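Long-range contacts in aryl acylamidase (bacterium CSBL00001, PDB 4YJ6), which probably hydrolyses the amide bond of aryl acylamides and belongs to the amidase signature family: residues R206-R212 / H242-D248; T197-S203 / Y223-R229; G99-L103 / H348-I352. One frame throughout, in Å; residues are numbered along the deposited sequence.

In the fold
Following the chain from its N terminus, residues 99-103 come first, in the loop after strand 80-84, and meet their partner 348-352 some 245 residues further on, so contact 3 closes a very long loop. Contacts 1 and 2 both nest inside it. Residues 197-203 start contact 2, 206-212 start contact 1, 223-229 then complete contact 2 and 242-248 contact 1, so these two cross. Contact 2 pairs two neighbouring strands of the large mixed sheet; contact 1 continues from it into the loops beyond, and the two touch where Val207 packs on Pro202. Contact 3 stands apart, its nearest atoms about 13 Å from those of contact 1, and joins two peripheral loops.

Contact 1: residues R206-R212 / H242-D248; sequences RVPFKSR and HGFDRRD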
loop_
_atom_site.group_PDB
_atom_site.type_symbol
_atom_site.label_atom_id
_atom_site.label_comp_id
_atom_site.label_asym_id
_atom_site.label_seq_id
_atom_site.Cartn_x
_atom_site.Cartn_y
_atom_site.Cartn_z
ATOM N N ARG A 206 -3.280 14.705 -0.278
ATOM C CA ARG A 206 -4.293 14.373 -1.281
ATOM C C ARG A 206 -5.434 13.553 -0.674
ATOM O O ARG A 206 -6.599 13.844 -0.907
ATOM C CB ARG A 206 -3.624 13.587 -2.440
ATOM C CG ARG A 206 -4.580 13.238 -3.593
ATOM C CD ARG A 206 -5.059 14.509 -4.317
ATOM N NE ARG A 206 -3.940 15.110 -5.028
ATOM C CZ ARG A 206 -3.807 16.416 -5.283
ATOM N NH1 ARG A 206 -4.694 17.308 -4.871
ATOM N NH2 ARG A 206 -2.749 16.834 -5.989
ATOM N N VAL A 207 -5.093 12.526 0.091
ATOM C CA VAL A 207 -6.094 11.725 0.846
ATOM C C VAL A 207 -5.887 12.006 2.336
ATOM O O VAL A 207 -4.755 11.981 2.837
ATOM C CB VAL A 207 -5.849 10.210 0.575
ATOM C CG1 VAL A 207 -6.797 9.294 1.412
ATOM C CG2 VAL A 207 -5.998 9.918 -0.904
ATOM N N PRO A 208 -6.957 12.306 3.068
ATOM C CA PRO A 208 -6.768 12.636 4.488
ATOM C C PRO A 208 -6.087 11.503 5.245
ATOM O O PRO A 208 -6.340 10.327 4.946
ATOM C CB PRO A 208 -8.220 12.799 5.029
ATOM C CG PRO A 208 -9.089 13.036 3.818
ATOM C CD PRO A 208 -8.374 12.380 2.622
ATOM N N PHE A 209 -5.212 11.838 6.192
ATOM C CA PHE A 209 -4.668 10.836 7.096
ATOM C C PHE A 209 -4.872 11.360 8.505
ATOM O O PHE A 209 -4.464 12.486 8.792
ATOM C CB PHE A 209 -3.156 10.620 6.848
ATOM C CG PHE A 209 -2.662 9.342 7.477
ATOM C CD1 PHE A 209 -2.427 9.280 8.842
ATOM C CD2 PHE A 209 -2.525 8.199 6.710
ATOM C CE1 PHE A 209 -2.025 8.082 9.448
ATOM C CE2 PHE A 209 -2.110 6.977 7.294
ATOM C CZ PHE A 209 -1.857 6.928 8.673
ATOM N N LYS A 210 -5.538 10.573 9.354
ATOM C CA LYS A 210 -5.851 11.019 10.709
ATOM C C LYS A 210 -4.848 10.398 11.661
ATOM O O LYS A 210 -4.864 9.171 11.885
ATOM C CB LYS A 210 -7.295 10.603 11.073
ATOM C CG LYS A 210 -7.665 11.011 12.504
ATOM C CD LYS A 210 -9.130 10.713 12.914
ATOM C CE LYS A 210 -10.135 11.443 12.019
ATOM N NZ LYS A 210 -10.074 12.965 12.077
ATOM N N SER A 211 -3.964 11.240 12.181
ATOM C CA SER A 211 -3.013 10.843 13.210
ATOM C C SER A 211 -3.404 11.545 14.511
ATOM O O SER A 211 -3.260 12.754 14.612
ATOM C CB SER A 211 -1.596 11.263 12.818
ATOM O OG SER A 211 -1.146 10.473 11.728
ATOM N N ARG A 212 -3.903 10.795 15.482
ATOM C CA ARG A 212 -4.226 11.367 16.810
ATOM C C ARG A 212 -3.737 10.354 17.840
ATOM O O ARG A 212 -3.760 9.148 17.574
ATOM C CB ARG A 212 -5.726 11.606 16.965
ATOM C CG ARG A 212 -6.289 12.771 16.092
ATOM C CD ARG A 212 -5.575 14.075 16.401
ATOM N NE ARG A 212 -6.224 15.177 15.679
ATOM C CZ ARG A 212 -6.073 15.384 14.370
ATOM N NH1 ARG A 212 -5.299 14.572 13.640
ATOM N NH2 ARG A 212 -6.707 16.395 13.804
ATOM N N HIS A 242 -9.715 10.855 -2.248
ATOM C CA HIS A 242 -9.048 12.160 -2.100
ATOM C C HIS A 242 -10.039 13.228 -1.630
ATOM O O HIS A 242 -11.271 13.074 -1.758
ATOM C CB HIS A 242 -8.338 12.597 -3.396
ATOM C CG HIS A 242 -9.215 13.368 -4.334
ATOM N ND1 HIS A 242 -10.186 12.762 -5.102
ATOM C CD2 HIS A 242 -9.241 14.686 -4.653
ATOM C CE1 HIS A 242 -10.797 13.679 -5.839
ATOM N NE2 HIS A 242 -10.238 14.850 -5.586
ATOM N N GLY A 243 -9.488 14.315 -1.088
ATOM C CA GLY A 243 -10.274 15.508 -0.828
ATOM C C GLY A 243 -9.987 16.156 0.522
ATOM O O GLY A 243 -9.468 15.540 1.436
ATOM N N PHE A 244 -10.339 17.420 0.612
ATOM C CA PHE A 244 -10.061 18.250 1.783
ATOM C C PHE A 244 -10.658 17.671 3.074
ATOM O O PHE A 244 -11.813 17.220 3.102
ATOM C CB PHE A 244 -10.635 19.650 1.525
ATOM C CG PHE A 244 -10.424 20.605 2.656
ATOM C CD1 PHE A 244 -9.146 21.040 2.973
ATOM C CD2 PHE A 244 -11.510 21.078 3.393
ATOM C CE1 PHE A 244 -8.956 21.930 4.020
ATOM C CE2 PHE A 244 -11.325 21.977 4.451
ATOM C CZ PHE A 244 -10.060 22.417 4.755
ATOM N N ASP A 245 -9.867 17.718 4.144
ATOM C CA ASP A 245 -10.385 17.480 5.490
ATOM C C ASP A 245 -9.561 18.376 6.405
ATOM O O ASP A 245 -8.336 18.171 6.513
ATOM C CB ASP A 245 -10.189 16.011 5.864
ATOM C CG ASP A 245 -10.712 15.680 7.250
ATOM O OD1 ASP A 245 -10.844 16.586 8.079
ATOM O OD2 ASP A 245 -11.010 14.503 7.490
ATOM N N ARG A 246 -10.208 19.372 7.032
ATOM C CA ARG A 246 -9.470 20.334 7.825
ATOM C C ARG A 246 -8.702 19.680 8.973
ATOM O O ARG A 246 -7.738 20.258 9.469
ATOM C CB ARG A 246 -10.421 21.446 8.339
ATOM C CG ARG A 246 -11.528 20.950 9.348
ATOM C CD ARG A 246 -12.374 22.158 9.837
ATOM N NE ARG A 246 -12.974 22.821 8.674
ATOM C CZ ARG A 246 -14.113 22.463 8.092
ATOM N NH1 ARG A 246 -14.890 21.519 8.614
ATOM N NH2 ARG A 246 -14.495 23.083 6.977
ATOM N N ARG A 247 -9.100 18.467 9.378
ATOM C CA ARG A 247 -8.396 17.780 10.463
ATOM C C ARG A 247 -7.070 17.111 10.108
ATOM O O ARG A 247 -6.381 16.605 10.984
ATOM C CB ARG A 247 -9.362 16.832 11.192
ATOM C CG ARG A 247 -10.307 17.656 12.102
ATOM C CD ARG A 247 -11.191 16.826 12.982
ATOM N NE ARG A 247 -11.891 17.699 13.908
ATOM C CZ ARG A 247 -12.854 18.527 13.560
ATOM N NH1 ARG A 247 -13.271 18.549 12.274
ATOM N NH2 ARG A 247 -13.442 19.278 14.518
ATOM N N ASP A 248 -6.665 17.148 8.836
ATOM C CA ASP A 248 -5.346 16.644 8.467
ATOM C C ASP A 248 -4.519 17.872 8.127
ATOM O O ASP A 248 -4.855 18.619 7.240
ATOM C CB ASP A 248 -5.465 15.681 7.275
ATOM C CG ASP A 248 -4.116 15.271 6.710
ATOM O OD1 ASP A 248 -3.075 15.857 7.080
ATOM O OD2 ASP A 248 -4.103 14.380 5.831
HETATM O O HOH W 1 -2.616 13.619 3.695
HETATM O O HOH W 2 -7.444 13.787 10.698
HETATM O O HOH W 3 -11.822 14.277 10.142
#
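A junction of two irregular loops brings Phe209 against Asp248, and three direct hydrogen bonds spaced along it show how loops can be tied without forming a sheet. At one end Gly243 N donates to Arg206 O (2.9 Å), just after helix 231-241 has ended. In the middle, the carboxylate of Asp248 takes the Phe209 N-H on OD2 at 2.8 Å, from above its plane. Asp248 holds this carboxylate trans to its own nitrogen (chi1 172°), which lays it against Phe209 N; a water lies within hydrogen-bonding reach of both Asp248 OD2 and Val207 O, and OD1 is bound by Ala250 N. At the far end Arg212 NH2 meets a lone pair of Arg247 O at 2.8 Å, nearly straight (171°) and within the guanidinium plane, while NH1 turns back to Ser211 O. Between these bonds the Pro208 ring crosses Asp245, Pro208 CG lying 3.8 Å from Asp245 CB. A water joins Lys210 NZ to Asp245 OD2. The CG and CD of Arg206 run beside His242 CB, but its NE reaches away to a salt bridge with Asp467. Asp245 OD1 accepts from Arg247 N, the signature of an Asx turn, here overlaid on a type I beta turn from Asp245 to Asp248.

Contact 2: residues T197-S203 / Y223-R229; sequences TYGFQPS and YEGPITR
The side chain of Gln201 lies over one face of the Tyr223 ring. Gln201 CG makes a CH-pi contact, 3.8 Å from the centroid of the Tyr223 ring, and farther along Gln201 NE2 sits near the rim, 3.2 Å from Tyr223 CZ. The amide is tilted 31° from the ring, brought over it by the bend of the glutamine chain at chi2 (-108°). Gln201 NE2 also donates to Pro202 O at 2.9 Å, from above the carbonyl plane, and that oxygen approaches the ring obliquely.

Away from this end the contact is antiparallel pairing. Tyr198 and Thr228 form a hydrogen-bonded pair, with Tyr198 N to Thr228 O at 2.8 Å and Thr228 N to Tyr198 O at 2.9 Å. Their side chains lie alongside each other, Thr228 OG1 at the edge of the tyrosine ring. Gly199 and Ile227 follow as a non-hydrogen-bonded pair, and Phe200 N reaches Pro226 O in an almost straight bond (178°). Beyond it no further backbone bond joins the two segments, and Phe200 O and Glu224 O are buried without a polar partner in the model. Gly225, lacking a side chain, lets Phe200 O approach Gly225 CA to 3.8 Å.

A second shell fixes the amide and ring: Gln201 OE1 accepts from Ser443 and Thr436, NE2 also donates to His441 O, and Tyr223 OH bonds Thr436 O. In the large mixed sheet, strand 198-201 continues to strand 443-451 and strand 223-228 to strand 178-183, while helix 231-241 packs on Tyr198, Pro202, Pro226 and Thr228, and helix 467-480 on Phe200.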
loop_
_atom_site.group_PDB
_atom_site.type_symbol
_atom_site.label_atom_id
_atom_site.label_comp_id
_atom_site.label_asym_id
_atom_site.label_seq_id
_atom_site.Cartn_x
_atom_site.Cartn_y
_atom_site.Cartn_z
ATOM N N THR A 197 0.207 -6.295 -8.816
ATOM C CA THR A 197 -0.917 -5.377 -8.705
ATOM C C THR A 197 -0.456 -3.925 -8.744
ATOM O O THR A 197 0.739 -3.631 -8.673
ATOM C CB THR A 197 -1.739 -5.672 -7.455
ATOM O OG1 THR A 197 -0.880 -5.751 -6.309
ATOM C CG2 THR A 197 -2.479 -7.035 -7.628
ATOM N N TYR A 198 -1.419 -3.030 -8.952
ATOM C CA TYR A 198 -1.111 -1.609 -9.076
ATOM C C TYR A 198 -1.341 -0.935 -7.736
ATOM O O TYR A 198 -2.444 -1.002 -7.178
ATOM C CB TYR A 198 -2.018 -1.033 -10.141
ATOM C CG TYR A 198 -1.810 0.457 -10.389
ATOM C CD1 TYR A 198 -0.651 0.923 -11.026
ATOM C CD2 TYR A 198 -2.767 1.389 -9.995
ATOM C CE1 TYR A 198 -0.474 2.270 -11.279
ATOM C CE2 TYR A 198 -2.591 2.743 -10.225
ATOM C CZ TYR A 198 -1.445 3.178 -10.860
ATOM O OH TYR A 198 -1.278 4.506 -11.090
ATOM N N GLY A 199 -0.312 -0.284 -7.201
ATOM C CA GLY A 199 -0.425 0.323 -5.884
ATOM C C GLY A 199 -0.238 1.815 -6.029
ATOM O O GLY A 199 0.840 2.245 -6.453
ATOM N N PHE A 200 -1.248 2.607 -5.642
ATOM C CA PHE A 200 -1.192 4.061 -5.843
ATOM C C PHE A 200 -0.981 4.799 -4.516
ATOM O O PHE A 200 -1.871 4.755 -3.645
ATOM C CB PHE A 200 -2.480 4.605 -6.507
ATOM C CG PHE A 200 -2.317 6.024 -6.983
ATOM C CD1 PHE A 200 -1.824 6.275 -8.257
ATOM C CD2 PHE A 200 -2.597 7.092 -6.155
ATOM C CE1 PHE A 200 -1.626 7.577 -8.712
ATOM C CE2 PHE A 200 -2.410 8.401 -6.592
ATOM C CZ PHE A 200 -1.901 8.639 -7.871
ATOM N N GLN A 201 0.171 5.468 -4.375
ATOM C CA GLN A 201 0.520 6.247 -3.172
ATOM C C GLN A 201 0.345 7.739 -3.507
ATOM O O GLN A 201 1.148 8.318 -4.255
ATOM C CB GLN A 201 1.968 5.929 -2.717
ATOM C CG GLN A 201 2.495 6.869 -1.579
ATOM C CD GLN A 201 3.530 7.822 -2.124
ATOM O OE1 GLN A 201 4.540 7.379 -2.688
ATOM N NE2 GLN A 201 3.290 9.125 -2.000
ATOM N N PRO A 202 -0.700 8.362 -2.966
ATOM C CA PRO A 202 -1.012 9.739 -3.381
ATOM C C PRO A 202 -0.043 10.774 -2.831
ATOM O O PRO A 202 0.701 10.504 -1.871
ATOM C CB PRO A 202 -2.427 10.005 -2.757
ATOM C CG PRO A 202 -2.854 8.736 -2.127
ATOM C CD PRO A 202 -1.633 7.851 -1.946
ATOM N N SER A 203 -0.083 11.980 -3.405
ATOM C CA SER A 203 0.680 13.104 -2.872
ATOM C C SER A 203 0.338 13.317 -1.414
ATOM O O SER A 203 -0.822 13.150 -1.038
ATOM C CB SER A 203 0.273 14.391 -3.625
ATOM O OG SER A 203 0.649 14.298 -4.992
ATOM N N TYR A 223 0.407 7.631 4.266
ATOM C CA TYR A 223 -0.640 7.709 3.268
ATOM C C TYR A 223 -1.591 6.526 3.344
ATOM O O TYR A 223 -1.176 5.398 3.666
ATOM C CB TYR A 223 0.001 7.584 1.882
ATOM C CG TYR A 223 1.191 8.478 1.617
ATOM C CD1 TYR A 223 0.997 9.824 1.233
ATOM C CD2 TYR A 223 2.495 7.990 1.711
ATOM C CE1 TYR A 223 2.080 10.659 0.949
ATOM C CE2 TYR A 223 3.606 8.851 1.419
ATOM C CZ TYR A 223 3.364 10.167 1.054
ATOM O OH TYR A 223 4.410 11.005 0.740
ATOM N N GLU A 224 -2.865 6.759 3.006
ATOM C CA GLU A 224 -3.771 5.650 2.663
ATOM C C GLU A 224 -4.051 5.687 1.173
ATOM O O GLU A 224 -4.124 6.769 0.569
ATOM C CB GLU A 224 -5.096 5.776 3.437
ATOM C CG GLU A 224 -4.869 5.721 4.980
ATOM C CD GLU A 224 -6.075 5.282 5.788
ATOM O OE1 GLU A 224 -6.905 4.484 5.303
ATOM O OE2 GLU A 224 -6.177 5.759 6.946
ATOM N N GLY A 225 -4.195 4.520 0.562
ATOM C CA GLY A 225 -4.486 4.487 -0.863
ATOM C C GLY A 225 -4.851 3.087 -1.317
ATOM O O GLY A 225 -4.769 2.144 -0.552
ATOM N N PRO A 226 -5.253 2.967 -2.581
ATOM C CA PRO A 226 -5.784 1.727 -3.139
ATOM C C PRO A 226 -4.723 0.817 -3.761
ATOM O O PRO A 226 -3.744 1.306 -4.335
ATOM C CB PRO A 226 -6.734 2.230 -4.215
ATOM C CG PRO A 226 -6.020 3.448 -4.758
ATOM C CD PRO A 226 -5.346 4.082 -3.529
ATOM N N ILE A 227 -4.962 -0.491 -3.649
ATOM C CA ILE A 227 -4.273 -1.490 -4.464
ATOM C C ILE A 227 -5.324 -2.122 -5.380
ATOM O O ILE A 227 -6.373 -2.521 -4.904
ATOM C CB ILE A 227 -3.612 -2.539 -3.559
ATOM C CG1 ILE A 227 -2.550 -1.853 -2.697
ATOM C CG2 ILE A 227 -2.984 -3.722 -4.408
ATOM C CD1 ILE A 227 -1.941 -2.748 -1.601
ATOM N N THR A 228 -5.060 -2.161 -6.688
ATOM C CA THR A 228 -6.063 -2.620 -7.665
ATOM C C THR A 228 -5.377 -3.481 -8.733
ATOM O O THR A 228 -4.167 -3.643 -8.721
ATOM C CB THR A 228 -6.705 -1.436 -8.411
ATOM O OG1 THR A 228 -5.681 -0.680 -9.072
ATOM C CG2 THR A 228 -7.458 -0.513 -7.446
ATOM N N ARG A 229 -6.146 -4.012 -9.682
ATOM C CA ARG A 229 -5.543 -4.726 -10.810
ATOM C C ARG A 229 -5.493 -3.840 -12.034
ATOM O O ARG A 229 -4.735 -4.139 -12.964
ATOM C CB ARG A 229 -6.315 -6.018 -11.156
ATOM C CG ARG A 229 -6.187 -7.101 -10.051
ATOM C CD ARG A 229 -6.862 -8.435 -10.411
ATOM N NE ARG A 229 -8.291 -8.246 -10.612
ATOM C CZ ARG A 229 -9.198 -8.244 -9.628
ATOM N NH1 ARG A 229 -8.857 -8.503 -8.366
ATOM N NH2 ARG A 229 -10.460 -8.013 -9.937
#

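Contact 3: residues G99-L103 / H348-I352; sequences GIRAL and HRADI. With PO4 (phosphate ion), chain C.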
loop_
_atom_site.group_PDB
_atom_site.type_symbol
_atom_site.label_atom_id
_atom_site.label_comp_id
_atom_site.label_asym_id
_atom_site.label_seq_id
_atom_site.Cartn_x
_atom_site.Cartn_y
_atom_site.Cartn_z
ATOM N N GLY A 99 -1.316 -7.733 14.212
ATOM C CA GLY A 99 -1.144 -9.053 14.790
ATOM C C GLY A 99 -0.515 -9.050 16.169
ATOM O O GLY A 99 0.224 -9.969 16.523
ATOM N N ILE A 100 -0.805 -8.033 16.964
ATOM C CA ILE A 100 -0.387 -8.048 18.366
ATOM C C ILE A 100 -1.446 -8.784 19.173
ATOM O O ILE A 100 -2.555 -8.282 19.334
ATOM C CB ILE A 100 -0.207 -6.640 18.907
ATOM C CG1 ILE A 100 0.900 -5.915 18.114
ATOM C CG2 ILE A 100 0.112 -6.669 20.426
ATOM C CD1 ILE A 100 1.146 -4.497 18.613
ATOM N N ARG A 101 -1.101 -9.985 19.643
ATOM C CA ARG A 101 -2.079 -10.862 20.311
ATOM C C ARG A 101 -2.740 -10.162 21.506
ATOM O O ARG A 101 -3.936 -10.349 21.748
ATOM C CB ARG A 101 -1.407 -12.165 20.755
ATOM C CG ARG A 101 -2.253 -12.983 21.716
ATOM C CD ARG A 101 -1.510 -14.247 22.113
ATOM N NE ARG A 101 -1.631 -15.276 21.088
ATOM C CZ ARG A 101 -2.667 -16.109 21.008
ATOM N NH1 ARG A 101 -3.664 -16.025 21.896
ATOM N NH2 ARG A 101 -2.715 -17.027 20.043
ATOM N N ALA A 102 -1.983 -9.342 22.244
ATOM C CA ALA A 102 -2.518 -8.681 23.419
ATOM C C ALA A 102 -3.665 -7.733 23.083
ATOM O O ALA A 102 -4.430 -7.345 23.970
ATOM C CB ALA A 102 -1.420 -7.894 24.149
ATOM N N LEU A 103 -3.772 -7.341 21.816
ATOM C CA LEU A 103 -4.828 -6.400 21.409
ATOM C C LEU A 103 -6.032 -7.086 20.775
ATOM O O LEU A 103 -6.899 -6.402 20.225
ATOM C CB LEU A 103 -4.262 -5.396 20.382
ATOM C CG LEU A 103 -3.190 -4.461 20.943
ATOM C CD1 LEU A 103 -2.643 -3.534 19.819
ATOM C CD2 LEU A 103 -3.798 -3.655 22.057
ATOM N N HIS A 348 3.486 -8.624 27.926
ATOM C CA HIS A 348 3.209 -9.062 26.561
ATOM C C HIS A 348 4.366 -8.745 25.626
ATOM O O HIS A 348 4.174 -8.599 24.430
ATOM C CB HIS A 348 1.959 -8.372 26.047
ATOM C CG HIS A 348 0.758 -8.619 26.905
ATOM N ND1 HIS A 348 0.175 -9.860 27.011
ATOM C CD2 HIS A 348 0.052 -7.799 27.717
ATOM C CE1 HIS A 348 -0.855 -9.794 27.838
ATOM N NE2 HIS A 348 -0.947 -8.554 28.285
ATOM N N ARG A 349 5.558 -8.644 26.202
ATOM C CA ARG A 349 6.790 -8.435 25.442
ATOM C C ARG A 349 6.949 -9.365 24.240
ATOM O O ARG A 349 7.452 -8.953 23.175
ATOM C CB ARG A 349 7.969 -8.602 26.412
ATOM C CG ARG A 349 9.348 -8.651 25.777
ATOM C CD ARG A 349 9.725 -7.362 25.053
ATOM N NE ARG A 349 11.025 -7.540 24.405
ATOM C CZ ARG A 349 11.205 -8.010 23.174
ATOM N NH1 ARG A 349 10.168 -8.337 22.394
ATOM N NH2 ARG A 349 12.436 -8.159 22.722
ATOM N N ALA A 350 6.528 -10.617 24.373
ATOM C CA ALA A 350 6.759 -11.589 23.304
ATOM C C ALA A 350 5.991 -11.216 22.036
ATOM O O ALA A 350 6.301 -11.729 20.960
ATOM C CB ALA A 350 6.354 -12.992 23.758
ATOM N N ASP A 351 4.988 -10.339 22.163
ATOM C CA ASP A 351 4.171 -9.967 20.995
ATOM C C ASP A 351 4.903 -8.992 20.048
ATOM O O ASP A 351 4.466 -8.772 18.912
ATOM C CB ASP A 351 2.850 -9.338 21.428
ATOM C CG ASP A 351 1.945 -10.321 22.180
ATOM O OD1 ASP A 351 2.308 -11.525 22.313
ATOM O OD2 ASP A 351 0.872 -9.875 22.622
ATOM N N ILE A 352 6.002 -8.416 20.522
ATOM C CA ILE A 352 6.794 -7.492 19.725
ATOM C C ILE A 352 8.050 -8.196 19.194
ATOM O O ILE A 352 8.807 -8.760 19.978
ATOM C CB ILE A 352 7.261 -6.284 20.581
ATOM C CG1 ILE A 352 6.059 -5.567 21.220
ATOM C CG2 ILE A 352 8.074 -5.305 19.743
ATOM C CD1 ILE A 352 5.053 -4.946 20.190
HETATM P P PO4 C . 0.205 -12.664 24.820
HETATM O O1 PO4 C . 1.084 -12.220 25.973
HETATM O O2 PO4 C . -0.511 -11.453 24.258
HETATM O O3 PO4 C . 1.037 -13.328 23.724
HETATM O O4 PO4 C . -0.793 -13.669 25.357
#
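Asp351 and Ala102 supply the direct hydrogen bond between these loops: Ala102 N donates to OD2 of Asp351 at 2.9 Å, on the syn side but 31° out of the carboxylate plane. The bond is bent, with an angle of 136° at the hydrogen. Each loop is itself folded into a tight 3-10 turn, closed by Leu103 N to Ile100 O in one and by Asp351 N to His348 O in the other.

A phosphate ion, probably from the crystallisation liquor, is gripped by His348 and lies against Asp351. His348 ND1 donates to phosphate O1 in a straight bond of 2.7 Å, with that oxygen in the plane of the imidazole at its edge. Both carboxylate oxygens are close to the ion, Asp351 OD1 to phosphate O3 at 2.6 Å and Asp351 OD2 to phosphate O2 at 2.7 Å, so an acid group probably holds a proton. The chi1 of Asp351 (-65°) turns the carboxylate to Ala102 N and the ion together. The other loop meets the phosphate through the aliphatic chain of Arg101, Arg101 CD being 3.2 Å from phosphate O3.

Nonpolar contacts fill in the rest. The methyl of Ala102 sits over one face of the His348 ring, a CH-pi contact with Ala102 CB 3.8 Å from the His348 centroid. Asp351 CB touches Ile100 CG2, and Ile100 CD1 also meets Ile352 CD1 at 4.2 Å.

This packing links the loop between strand 80-84 and helix 115-122 to the one between helices 315-339 and 354-363; Ile352 also rests on Met357 of helix 354-363, and Arg349 makes a salt bridge with Asp354 at its start.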